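Sortase family protein (Clostridium perfringens, PDB 4D70) probably acts as a sortase D transpeptidase, a cysteine enzyme that cleaves surface proteins at a sorting signal and joins the protein to an amine acceptor. Local coordinates at residues I69-V74 with N114-N119; A95-N100 with I131-D136; T166-T171 with K175-V180. All coordinates share one frame; numbering follows the deposited sequence. Where two conformers were deposited one is given.

Contact 1 (I69-V74 with N114-N119); sequences IGVHTV and NEVFRN
V71 and V116 bring their CA atoms to 6.6 Å and I69 and N119 theirs to 6.3 Å, so the start of a strand runs past a loop with a short 3-10 turn at 115-116, without backbone pairing between the two. The middle of the contact is a meeting of two valines, roughly perpendicular to each other. V71 CG1 stands anti to its own backbone N (chi1 166°), which places CG2 beside that nitrogen; CG1 meets the V116 CG2 methyl at 4.0 Å, while CG2 lies against the V116 backbone carbonyl, 3.3 Å from its O. The same V116 methyl also takes T73 CG2, at 4.0 Å. In T73 the methyl faces the loop while the hydroxyl OG1 is directed elsewhere, to a hydrogen bond with E30 of the N-terminal helix 29-39. The strand belongs to the curled sheet of the sortase beta-barrel. It pairs antiparallel with 60-66, and the hairpin between them carries a G1 beta bulge in which G70 and V71 both face I66; the positive phi of G70 (66°) suits glycine there. On the loop side, F117 N bonds to the carbonyl of N114 and R118 N to that of E115, tightening the chain round V116. The other V116 methyl, CG1, rests over one face of the F117 ring, 4.0 Å above its plane and displaced toward the rim. At the far end, the side chains of I69 and N119 pass one another running contrary ways: I69 CG2 comes to 3.4 Å from the N119 backbone O and to 4.2 Å from N119 CB. K122 and L123 pack on I69 as well, and I88 of strand 88-90 touches T73, V116 and F117.

Contact 2 (A95-N100 with I131-D136); sequences AMPGEN and ITTLTD
P97 is the second residue of a type II beta turn, M96 to E99, and its ring packs against I131 and T133, at the end of strand 128-132 and the turn that follows. G98 takes the third position with positive phi (79°), and the turn is closed by the bond from E99 N to M96 O. Two methyls meet the ring at CB and CG. In I131 a chi1 of -55° sets CG1 beside the backbone N and leaves CG2 anti to that nitrogen, facing the proline; CG2 touches P97 CB at 3.6 Å and P97 CG at 3.8 Å. T133 CG2 meets the same two carbons obliquely, P97 CB at 3.7 Å and P97 CG at 3.9 Å. F103 and F138 also pack on the proline, which is buried, while G98 N bonds to the hydroxyl of Y140 and G98 O to K163. The methyl of T133 faces the proline and its hydroxyl serves the loop: OG1 accepts from T135 N at 3.2 Å and from D136 N at 3.0 Å, and T133 N bonds to D136 O. The loop is thus an ST turn and ST motif, joining antiparallel strands 128-132 and 137-148 as a beta hairpin of the sortase barrel.

Contact 3 (T166-T171 with K175-V180); sequences TIVTCT and KDRYIV
K175 and D176 both face T171, a classic beta bulge at the turn end of the hairpin 163-171/176-184. The hairpin holds C170 and R177, consistent with the active-site Cys and Arg of sortases, and H108 touches both. D176 exchanges two backbone bonds with T171, and its carbonyl O is gripped from opposite faces by T171 N and by R177 NH1, each at 3.0 Å. R177, bent at chi2 (-58°), lays its guanidinium against C170, with SG over one face, offset toward the rim, 3.4 Å from NH1; a second bond from NH1 goes to G174 O. Y178 pairs with T169 through two backbone bonds. Its ring has T171 CG2 at the edge, near the plane, and a water bridges T169 OG1 (2.8 Å) to Y178 O (2.7 Å), donating to that carbonyl. I179 runs alongside V168, its CD1 at 4.0 Å from V168 CG1. V180 finishes the pairing with I167: V180 N reaches I167 O at 3.1 Å, and I167 N gives V180 O a nearly straight N-H...O bond (165°) at 2.8 Å, with a CA-H...O contact from T166 CA to the same oxygen at 3.2 Å.

Following the chain from the N terminus, 69-74 opens contact 1, then 95-100 opens contact 2; the loop 114-119 closes contact 1 and 131-136 closes contact 2, so the two cross along the sequence. Contact 1 ties strand 71-77 to the loop after strand 112-113, and contact 2 ties the loop before strand 101-109 to the hairpin 128-132/137-148. They lie on opposite sides of the chain's centre, about 19 Å between centres. Contact 3 comes later, in series, closing only a short turn. It touches contact 1 through F117, whose CD2 lies 3.8 Å from T169 CG2. All three reach the same curled sheet.

Contact 1 (I69-V74 with N114-N119)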
ATOM      1  N   ILE A  69     -11.535   2.728  -8.766  1.00 35.53           N
ATOM      2  CA  ILE A  69     -12.051   1.407  -8.403  1.00 34.68           C
ATOM      3  C   ILE A  69     -12.709   1.312  -7.015  1.00 38.40           C
ATOM      4  O   ILE A  69     -12.917   0.219  -6.511  1.00 38.50           O
ATOM      5  CB  ILE A  69     -10.970   0.325  -8.557  1.00 33.88           C
ATOM      6  CG1 ILE A  69      -9.736   0.645  -7.713  1.00 34.11           C
ATOM      7  CG2 ILE A  69     -10.618   0.218 -10.042  1.00 37.79           C
ATOM      8  CD1 ILE A  69      -8.734  -0.500  -7.662  1.00 32.25           C
ATOM      9  N   GLY A  70     -13.061   2.443  -6.419  1.00 35.78           N
ATOM     10  CA  GLY A  70     -13.772   2.434  -5.167  1.00 42.05           C
ATOM     11  C   GLY A  70     -12.995   1.889  -4.009  1.00 46.31           C
ATOM     12  O   GLY A  70     -13.589   1.411  -3.074  1.00 44.87           O
ATOM     13  N   VAL A  71     -11.661   1.956  -4.039  1.00 43.23           N
ATOM     14  CA  VAL A  71     -10.884   1.506  -2.911  1.00 36.90           C
ATOM     15  C   VAL A  71     -10.722   2.656  -1.917  1.00 35.36           C
ATOM     16  O   VAL A  71     -10.296   3.744  -2.275  1.00 35.39           O
ATOM     17  CB  VAL A  71      -9.518   1.002  -3.353  1.00 35.79           C
ATOM     18  CG1 VAL A  71      -8.604   0.848  -2.165  1.00 34.36           C
ATOM     19  CG2 VAL A  71      -9.660  -0.304  -4.088  1.00 36.84           C
ATOM     20  N   HIS A  72     -11.102   2.411  -0.667  1.00 34.71           N
ATOM     21  CA  HIS A  72     -11.061   3.412   0.391  1.00 37.01           C
ATOM     22  C   HIS A  72     -10.810   2.641   1.641  1.00 41.17           C
ATOM     23  O   HIS A  72     -11.752   2.197   2.295  1.00 37.85           O
ATOM     24  CB  HIS A  72     -12.395   4.179   0.511  1.00 40.25           C
ATOM     25  CG  HIS A  72     -12.776   4.874  -0.753  1.00 38.36           C
ATOM     26  ND1 HIS A  72     -12.125   6.004  -1.193  1.00 41.56           N
ATOM     27  CD2 HIS A  72     -13.674   4.550  -1.717  1.00 37.56           C
ATOM     28  CE1 HIS A  72     -12.619   6.363  -2.357  1.00 43.93           C
ATOM     29  NE2 HIS A  72     -13.544   5.487  -2.705  1.00 43.23           N
ATOM     30  N   THR A  73      -9.549   2.462   2.008  1.00 34.17           N
ATOM     31  CA  THR A  73      -9.269   1.662   3.184  1.00 36.22           C
ATOM     32  C   THR A  73      -7.949   2.073   3.800  1.00 32.49           C
ATOM     33  O   THR A  73      -7.551   3.218   3.695  1.00 30.72           O
ATOM     34  CB  THR A  73      -9.391   0.150   2.888  1.00 38.55           C
ATOM     35  OG1 THR A  73      -9.293  -0.593   4.111  1.00 40.94           O
ATOM     36  CG2 THR A  73      -8.289  -0.349   1.945  1.00 44.54           C
ATOM     37  N   VAL A  74      -7.326   1.148   4.514  1.00 31.88           N
ATOM     38  CA  VAL A  74      -6.176   1.402   5.329  1.00 30.96           C
ATOM     39  C   VAL A  74      -5.063   0.446   4.893  1.00 28.74           C
ATOM     40  O   VAL A  74      -5.343  -0.614   4.344  1.00 31.07           O
ATOM     41  CB  VAL A  74      -6.474   1.150   6.828  1.00 37.69           C
ATOM     42  CG1 VAL A  74      -6.786  -0.326   7.100  1.00 42.03           C
ATOM     43  CG2 VAL A  74      -5.341   1.597   7.707  1.00 34.25           C
ATOM     44  N   ASN A 114      -6.552  -9.897  -2.084  1.00 56.07           N
ATOM     45  CA  ASN A 114      -7.501  -9.258  -1.201  1.00 52.62           C
ATOM     46  C   ASN A 114      -8.659  -8.754  -2.054  1.00 53.39           C
ATOM     47  O   ASN A 114      -8.452  -8.174  -3.129  1.00 49.72           O
ATOM     48  CB  ASN A 114      -6.844  -8.119  -0.467  1.00 48.55           C
ATOM     49  CG  ASN A 114      -7.789  -7.429   0.482  1.00 54.68           C
ATOM     50  OD1 ASN A 114      -8.973  -7.407   0.266  1.00 57.28           O
ATOM     51  ND2 ASN A 114      -7.242  -6.827   1.530  1.00 60.08           N
ATOM     52  N   GLU A 115      -9.871  -9.033  -1.593  1.00 51.19           N
ATOM     53  CA  GLU A 115     -11.002  -8.737  -2.417  1.00 48.00           C
ATOM     54  C   GLU A 115     -11.016  -7.236  -2.678  1.00 42.19           C
ATOM     55  O   GLU A 115     -11.610  -6.821  -3.662  1.00 45.88           O
ATOM     56  CB  GLU A 115     -12.313  -9.227  -1.799  1.00 49.57           C
ATOM     57  N   VAL A 116     -10.372  -6.426  -1.824  1.00 46.50           N
ATOM     58  CA  VAL A 116     -10.323  -4.969  -2.033  1.00 49.30           C
ATOM     59  C   VAL A 116      -9.690  -4.620  -3.382  1.00 44.13           C
ATOM     60  O   VAL A 116     -10.041  -3.605  -3.969  1.00 45.32           O
ATOM     61  CB  VAL A 116      -9.592  -4.234  -0.871  1.00 49.37           C
ATOM     62  CG1 VAL A 116      -8.092  -4.416  -0.953  1.00 44.84           C
ATOM     63  CG2 VAL A 116      -9.911  -2.755  -0.878  1.00 53.55           C
ATOM     64  N   PHE A 117      -8.780  -5.466  -3.870  1.00 36.83           N
ATOM     65  CA  PHE A 117      -8.186  -5.286  -5.212  1.00 40.62           C
ATOM     66  C   PHE A 117      -8.777  -6.141  -6.309  1.00 45.31           C
ATOM     67  O   PHE A 117      -8.149  -6.311  -7.364  1.00 38.76           O
ATOM     68  CB  PHE A 117      -6.679  -5.503  -5.163  1.00 36.31           C
ATOM     69  CG  PHE A 117      -5.928  -4.417  -4.412  1.00 31.90           C
ATOM     70  CD1 PHE A 117      -6.132  -3.073  -4.701  1.00 35.10           C
ATOM     71  CD2 PHE A 117      -5.002  -4.749  -3.475  1.00 35.22           C
ATOM     72  CE1 PHE A 117      -5.444  -2.086  -4.005  1.00 34.57           C
ATOM     73  CE2 PHE A 117      -4.277  -3.777  -2.800  1.00 39.58           C
ATOM     74  CZ  PHE A 117      -4.511  -2.445  -3.046  1.00 34.23           C
ATOM     75  N   ARG A 118      -9.997  -6.643  -6.094  1.00 43.37           N
ATOM     76  CA  ARG A 118     -10.598  -7.478  -7.119  1.00 48.25           C
ATOM     77  C   ARG A 118     -10.653  -6.754  -8.461  1.00 42.73           C
ATOM     78  O   ARG A 118     -10.530  -7.396  -9.476  1.00 44.02           O
ATOM     79  CB  ARG A 118     -11.995  -7.973  -6.731  1.00 47.72           C
ATOM     80  CG  ARG A 118     -13.069  -6.901  -6.632  1.00 54.37           C
ATOM     81  CD  ARG A 118     -14.275  -7.402  -5.826  1.00 58.98           C
ATOM     82  NE  ARG A 118     -15.302  -6.375  -5.583  1.00 68.52           N
ATOM     83  CZ  ARG A 118     -16.316  -6.063  -6.413  1.00 81.69           C
ATOM     84  NH1 ARG A 118     -16.481  -6.673  -7.596  1.00 79.16           N
ATOM     85  NH2 ARG A 118     -17.184  -5.114  -6.053  1.00 81.01           N
ATOM     86  N   ASN A 119     -10.851  -5.432  -8.458  1.00 40.93           N
ATOM     87  CA  ASN A 119     -10.894  -4.656  -9.705  1.00 43.65           C
ATOM     88  C   ASN A 119      -9.629  -3.875 -10.083  1.00 40.04           C
ATOM     89  O   ASN A 119      -9.659  -2.904 -10.885  1.00 38.02           O
ATOM     90  CB  ASN A 119     -12.049  -3.699  -9.623  1.00 40.45           C
ATOM     91  CG  ASN A 119     -13.375  -4.438  -9.703  1.00 50.04           C
ATOM     92  OD1 ASN A 119     -13.530  -5.344 -10.508  1.00 46.59           O
ATOM     93  ND2 ASN A 119     -14.311  -4.070  -8.858  1.00 49.32           N
TER

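Contact 2 (A95-N100 with I131-D136)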
ATOM      1  N   ALA A  95      10.316   2.052   1.382  1.00 26.44           N
ATOM      2  CA  ALA A  95      10.012   3.413   1.758  1.00 28.81           C
ATOM      3  C   ALA A  95       8.632   3.556   2.340  1.00 29.31           C
ATOM      4  O   ALA A  95       7.683   2.819   2.006  1.00 25.18           O
ATOM      5  CB  ALA A  95      10.129   4.326   0.540  1.00 29.13           C
ATOM      6  N   MET A  96       8.505   4.574   3.170  1.00 30.57           N
ATOM      7  CA  MET A  96       7.204   5.005   3.671  1.00 32.05           C
ATOM      8  C   MET A  96       6.606   6.012   2.709  1.00 24.67           C
ATOM      9  O   MET A  96       7.274   6.531   1.781  1.00 23.31           O
ATOM     10  CB  MET A  96       7.371   5.667   5.052  1.00 33.65           C
ATOM     11  CG  MET A  96       7.651   4.661   6.150  1.00 36.52           C
ATOM     12  SD  MET A  96       6.209   3.579   6.419  1.00 43.21           S
ATOM     13  CE  MET A  96       6.696   2.475   7.725  1.00 51.35           C
ATOM     14  N   PRO A  97       5.305   6.266   2.839  1.00 28.60           N
ATOM     15  CA  PRO A  97       4.670   7.087   1.864  1.00 28.63           C
ATOM     16  C   PRO A  97       5.347   8.429   1.723  1.00 29.50           C
ATOM     17  O   PRO A  97       5.755   9.015   2.698  1.00 29.88           O
ATOM     18  CB  PRO A  97       3.246   7.238   2.406  1.00 30.76           C
ATOM     19  CG  PRO A  97       3.035   6.002   3.189  1.00 27.91           C
ATOM     20  CD  PRO A  97       4.350   5.683   3.795  1.00 31.47           C
ATOM     21  N   GLY A  98       5.477   8.899   0.497  1.00 27.33           N
ATOM     22  CA  GLY A  98       6.060  10.198   0.217  1.00 29.35           C
ATOM     23  C   GLY A  98       7.574  10.274   0.247  1.00 31.51           C
ATOM     24  O   GLY A  98       8.131  11.301  -0.119  1.00 31.75           O
ATOM     25  N   GLU A  99       8.234   9.194   0.645  0.70 25.21           N
ATOM     26  CA  GLU A  99       9.684   9.217   0.796  0.70 27.66           C
ATOM     27  C   GLU A  99      10.400   8.879  -0.490  0.70 27.98           C
ATOM     28  O   GLU A  99       9.836   8.296  -1.386  0.70 25.91           O
ATOM     29  CB  GLU A  99      10.143   8.210   1.866  0.70 27.63           C
ATOM     30  CG  GLU A  99       9.697   8.475   3.281  0.70 33.94           C
ATOM     31  CD  GLU A  99      10.316   7.486   4.259  0.70 35.67           C
ATOM     32  OE1 GLU A  99      10.809   6.368   3.868  0.70 29.67           O
ATOM     33  OE2 GLU A  99      10.292   7.850   5.448  0.70 38.37           O
ATOM     34  N   ASN A 100      11.663   9.259  -0.569  1.00 26.62           N
ATOM     35  CA  ASN A 100      12.539   8.746  -1.600  1.00 26.50           C
ATOM     36  C   ASN A 100      12.487   7.223  -1.568  1.00 24.45           C
ATOM     37  O   ASN A 100      12.420   6.616  -0.506  1.00 25.96           O
ATOM     38  CB  ASN A 100      13.966   9.171  -1.339  1.00 27.24           C
ATOM     39  CG  ASN A 100      14.147  10.661  -1.364  1.00 33.62           C
ATOM     40  OD1 ASN A 100      13.564  11.363  -2.152  1.00 38.03           O
ATOM     41  ND2 ASN A 100      15.025  11.126  -0.539  1.00 41.36           N
ATOM     42  N   ILE A 131      -2.539   8.540  -0.953  1.00 24.90           N
ATOM     43  CA  ILE A 131      -2.009   7.921   0.244  1.00 26.02           C
ATOM     44  C   ILE A 131      -1.918   9.005   1.308  1.00 29.97           C
ATOM     45  O   ILE A 131      -1.236  10.013   1.127  1.00 32.49           O
ATOM     46  CB  ILE A 131      -0.639   7.299   0.058  1.00 28.59           C
ATOM     47  CG1 ILE A 131      -0.663   6.298  -1.113  1.00 29.71           C
ATOM     48  CG2 ILE A 131      -0.190   6.608   1.359  1.00 28.08           C
ATOM     49  CD1 ILE A 131      -1.476   5.025  -0.894  1.00 23.74           C
ATOM     50  N   THR A 132      -2.648   8.780   2.405  1.00 29.91           N
ATOM     51  CA  THR A 132      -2.748   9.777   3.514  1.00 28.71           C
ATOM     52  C   THR A 132      -2.127   9.233   4.748  1.00 27.11           C
ATOM     53  O   THR A 132      -2.568   8.188   5.279  1.00 34.97           O
ATOM     54  CB  THR A 132      -4.226  10.063   3.777  1.00 31.61           C
ATOM     55  OG1 THR A 132      -4.797  10.478   2.546  1.00 33.80           O
ATOM     56  CG2 THR A 132      -4.395  11.149   4.791  1.00 39.26           C
ATOM     57  N   THR A 133      -1.050   9.877   5.196  1.00 28.55           N
ATOM     58  CA  THR A 133      -0.446   9.492   6.439  1.00 31.65           C
ATOM     59  C   THR A 133      -1.047  10.389   7.560  1.00 33.88           C
ATOM     60  O   THR A 133      -1.918  11.201   7.304  1.00 32.94           O
ATOM     61  CB  THR A 133       1.075   9.729   6.450  1.00 32.39           C
ATOM     62  OG1 THR A 133       1.341  11.122   6.267  1.00 34.02           O
ATOM     63  CG2 THR A 133       1.746   8.953   5.300  1.00 33.77           C
ATOM     64  N   LEU A 134      -0.490  10.315   8.747  1.00 31.71           N
ATOM     65  CA  LEU A 134      -0.974  11.191   9.815  1.00 41.61           C
ATOM     66  C   LEU A 134      -0.602  12.642   9.620  1.00 42.66           C
ATOM     67  O   LEU A 134      -1.180  13.531  10.250  1.00 42.48           O
ATOM     68  CB  LEU A 134      -0.448  10.728  11.161  1.00 38.68           C
ATOM     69  CG  LEU A 134      -0.901   9.343  11.574  1.00 42.15           C
ATOM     70  CD1 LEU A 134      -0.200   8.958  12.884  1.00 50.43           C
ATOM     71  CD2 LEU A 134      -2.394   9.214  11.689  1.00 40.15           C
ATOM     72  N   THR A 135       0.348  12.902   8.741  1.00 40.74           N
ATOM     73  CA  THR A 135       0.805  14.247   8.542  1.00 39.11           C
ATOM     74  C   THR A 135       0.654  14.813   7.152  1.00 38.82           C
ATOM     75  O   THR A 135       0.790  16.013   6.971  1.00 39.53           O
ATOM     76  CB  THR A 135       2.251  14.356   8.980  1.00 43.28           C
ATOM     77  OG1 THR A 135       3.067  13.493   8.171  1.00 44.80           O
ATOM     78  CG2 THR A 135       2.391  13.961  10.475  1.00 47.29           C
ATOM     79  N   ASP A 136       0.415  13.986   6.145  1.00 34.09           N
ATOM     80  CA  ASP A 136       0.379  14.478   4.756  1.00 37.06           C
ATOM     81  C   ASP A 136      -0.538  13.676   3.844  1.00 32.12           C
ATOM     82  O   ASP A 136      -0.819  12.529   4.125  1.00 33.87           O
ATOM     83  CB  ASP A 136       1.762  14.276   4.104  1.00 40.43           C
ATOM     84  CG  ASP A 136       2.858  15.003   4.778  1.00 54.61           C
ATOM     85  OD1 ASP A 136       3.449  14.434   5.733  1.00 60.21           O
ATOM     86  OD2 ASP A 136       3.201  16.095   4.296  1.00 54.78           O
TER

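Contact 3 (T166-T171 with K175-V180)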
ATOM      1  N   THR A 166       4.416   1.043  -5.298  1.00 19.33           N
ATOM      2  CA  THR A 166       4.207  -0.240  -5.992  1.00 18.41           C
ATOM      3  C   THR A 166       3.109  -0.989  -5.292  1.00 20.25           C
ATOM      4  O   THR A 166       3.059  -1.006  -4.084  1.00 22.74           O
ATOM      5  CB  THR A 166       5.488  -1.136  -5.940  1.00 20.00           C
ATOM      6  OG1 THR A 166       6.585  -0.460  -6.598  1.00 19.46           O
ATOM      7  CG2 THR A 166       5.290  -2.500  -6.695  1.00 18.64           C
ATOM      8  N   ILE A 167       2.197  -1.559  -6.077  1.00 20.81           N
ATOM      9  CA  ILE A 167       1.163  -2.475  -5.560  1.00 21.00           C
ATOM     10  C   ILE A 167       1.375  -3.830  -6.189  1.00 20.38           C
ATOM     11  O   ILE A 167       1.505  -3.931  -7.383  1.00 22.71           O
ATOM     12  CB  ILE A 167      -0.256  -1.991  -5.912  1.00 22.62           C
ATOM     13  CG1 ILE A 167      -0.461  -0.556  -5.413  1.00 22.06           C
ATOM     14  CG2 ILE A 167      -1.285  -2.961  -5.319  1.00 30.37           C
ATOM     15  CD1 ILE A 167      -1.872  -0.033  -5.483  1.00 21.73           C
ATOM     16  N   VAL A 168       1.490  -4.847  -5.377  1.00 21.11           N
ATOM     17  CA  VAL A 168       1.668  -6.217  -5.831  1.00 23.99           C
ATOM     18  C   VAL A 168       0.435  -7.072  -5.513  1.00 25.99           C
ATOM     19  O   VAL A 168       0.054  -7.198  -4.342  1.00 29.42           O
ATOM     20  CB  VAL A 168       2.865  -6.880  -5.079  1.00 23.77           C
ATOM     21  CG1 VAL A 168       3.153  -8.300  -5.611  1.00 26.67           C
ATOM     22  CG2 VAL A 168       4.088  -6.007  -5.230  1.00 21.79           C
ATOM     23  N   THR A 169      -0.161  -7.649  -6.543  1.00 26.43           N
ATOM     24  CA  THR A 169      -1.269  -8.608  -6.410  1.00 28.96           C
ATOM     25  C   THR A 169      -0.947  -9.789  -7.292  1.00 28.83           C
ATOM     26  O   THR A 169       0.122  -9.843  -7.891  1.00 26.61           O
ATOM     27  CB  THR A 169      -2.625  -7.991  -6.832  1.00 33.05           C
ATOM     28  OG1 THR A 169      -2.551  -7.433  -8.171  1.00 30.69           O
ATOM     29  CG2 THR A 169      -3.047  -6.913  -5.906  1.00 36.35           C
ATOM     30  N   CYS A 170      -1.861 -10.764  -7.387  1.00 25.97           N
ATOM     31  CA  CYS A 170      -1.690 -11.927  -8.247  1.00 28.34           C
ATOM     32  C   CYS A 170      -2.518 -11.836  -9.523  1.00 26.45           C
ATOM     33  O   CYS A 170      -3.545 -11.189  -9.571  1.00 34.18           O
ATOM     34  CB  CYS A 170      -2.146 -13.230  -7.492  1.00 37.35           C
ATOM     35  SG  CYS A 170      -1.176 -13.492  -6.017  1.00 46.23           S
ATOM     36  N   THR A 171      -2.108 -12.596 -10.511  1.00 29.94           N
ATOM     37  CA  THR A 171      -2.878 -12.769 -11.708  1.00 33.35           C
ATOM     38  C   THR A 171      -2.565 -14.131 -12.327  1.00 36.04           C
ATOM     39  O   THR A 171      -1.704 -14.876 -11.845  1.00 34.56           O
ATOM     40  CB  THR A 171      -2.648 -11.601 -12.695  1.00 30.20           C
ATOM     41  OG1 THR A 171      -3.605 -11.688 -13.752  1.00 31.75           O
ATOM     42  CG2 THR A 171      -1.221 -11.618 -13.282  1.00 32.32           C
ATOM     43  N   LYS A 175      -0.646 -17.680 -10.522  1.00 36.07           N
ATOM     44  CA  LYS A 175       0.702 -18.079 -10.928  1.00 34.23           C
ATOM     45  C   LYS A 175       1.657 -16.893 -11.076  1.00 37.61           C
ATOM     46  O   LYS A 175       2.880 -17.017 -10.954  1.00 33.71           O
ATOM     47  CB  LYS A 175       0.612 -18.788 -12.278  1.00 40.49           C
ATOM     48  CG  LYS A 175      -0.045 -20.139 -12.177  1.00 45.50           C
ATOM     49  CD  LYS A 175      -0.528 -20.675 -13.487  1.00 50.93           C
ATOM     50  CE  LYS A 175      -1.307 -21.942 -13.208  1.00 60.27           C
ATOM     51  NZ  LYS A 175      -1.714 -22.510 -14.505  1.00 62.38           N
ATOM     52  N   ASP A 176       1.112 -15.744 -11.427  1.00 34.71           N
ATOM     53  CA  ASP A 176       1.986 -14.596 -11.743  1.00 37.07           C
ATOM     54  C   ASP A 176       1.609 -13.456 -10.815  1.00 31.29           C
ATOM     55  O   ASP A 176       0.680 -13.529 -10.033  1.00 28.71           O
ATOM     56  CB  ASP A 176       1.743 -14.159 -13.177  1.00 36.66           C
ATOM     57  CG  ASP A 176       2.092 -15.225 -14.186  1.00 37.88           C
ATOM     58  OD1 ASP A 176       3.086 -15.950 -14.017  1.00 42.56           O
ATOM     59  OD2 ASP A 176       1.386 -15.303 -15.178  1.00 39.26           O
ATOM     60  N   ARG A 177       2.419 -12.426 -10.866  1.00 26.83           N
ATOM     61  CA  ARG A 177       2.222 -11.226 -10.063  1.00 26.52           C
ATOM     62  C   ARG A 177       1.867 -10.070 -10.935  1.00 23.23           C
ATOM     63  O   ARG A 177       2.497  -9.852 -11.968  1.00 26.22           O
ATOM     64  CB  ARG A 177       3.465 -10.899  -9.227  1.00 30.82           C
ATOM     65  CG  ARG A 177       3.808 -12.014  -8.216  1.00 38.08           C
ATOM     66  CD  ARG A 177       2.668 -12.285  -7.261  1.00 37.36           C
ATOM     67  NE  ARG A 177       2.891 -13.453  -6.377  1.00 46.78           N
ATOM     68  CZ  ARG A 177       2.337 -14.662  -6.524  1.00 47.39           C
ATOM     69  NH1 ARG A 177       1.535 -14.964  -7.552  1.00 43.66           N
ATOM     70  NH2 ARG A 177       2.597 -15.597  -5.633  1.00 51.13           N
ATOM     71  N   TYR A 178       0.870  -9.319 -10.522  1.00 25.14           N
ATOM     72  CA  TYR A 178       0.407  -8.162 -11.276  1.00 23.24           C
ATOM     73  C   TYR A 178       0.937  -6.966 -10.485  1.00 22.35           C
ATOM     74  O   TYR A 178       0.709  -6.841  -9.260  1.00 22.44           O
ATOM     75  CB  TYR A 178      -1.114  -8.163 -11.308  1.00 25.02           C
ATOM     76  CG  TYR A 178      -1.731  -7.129 -12.231  1.00 24.28           C
ATOM     77  CD1 TYR A 178      -1.990  -7.436 -13.552  1.00 28.82           C
ATOM     78  CD2 TYR A 178      -2.126  -5.894 -11.765  1.00 27.91           C
ATOM     79  CE1 TYR A 178      -2.587  -6.515 -14.396  1.00 32.53           C
ATOM     80  CE2 TYR A 178      -2.711  -4.935 -12.628  1.00 26.83           C
ATOM     81  CZ  TYR A 178      -2.960  -5.261 -13.900  1.00 27.32           C
ATOM     82  OH  TYR A 178      -3.542  -4.341 -14.730  1.00 29.10           O
ATOM     83  N   ILE A 179       1.672  -6.122 -11.170  1.00 18.69           N
ATOM     84  CA  ILE A 179       2.400  -4.994 -10.593  1.00 18.99           C
ATOM     85  C   ILE A 179       1.874  -3.668 -11.124  1.00 17.04           C
ATOM     86  O   ILE A 179       1.865  -3.422 -12.298  1.00 22.71           O
ATOM     87  CB  ILE A 179       3.889  -5.103 -10.945  1.00 19.21           C
ATOM     88  CG1 ILE A 179       4.445  -6.538 -10.655  1.00 21.79           C
ATOM     89  CG2 ILE A 179       4.692  -4.040 -10.219  1.00 23.21           C
ATOM     90  CD1 ILE A 179       4.267  -7.003  -9.230  1.00 25.02           C
ATOM     91  N   VAL A 180       1.550  -2.760 -10.218  1.00 18.20           N
ATOM     92  CA  VAL A 180       1.186  -1.398 -10.536  1.00 17.81           C
ATOM     93  C   VAL A 180       2.217  -0.501  -9.865  1.00 19.04           C
ATOM     94  O   VAL A 180       2.378  -0.574  -8.646  1.00 21.06           O
ATOM     95  CB  VAL A 180      -0.216  -1.108  -9.996  1.00 20.34           C
ATOM     96  CG1 VAL A 180      -0.606   0.329 -10.268  1.00 23.18           C
ATOM     97  CG2 VAL A 180      -1.261  -2.000 -10.673  1.00 21.23           C
TER
HETATM   98  O   HOH W   1      -1.175  -5.009  -8.520  1.00 31.75           O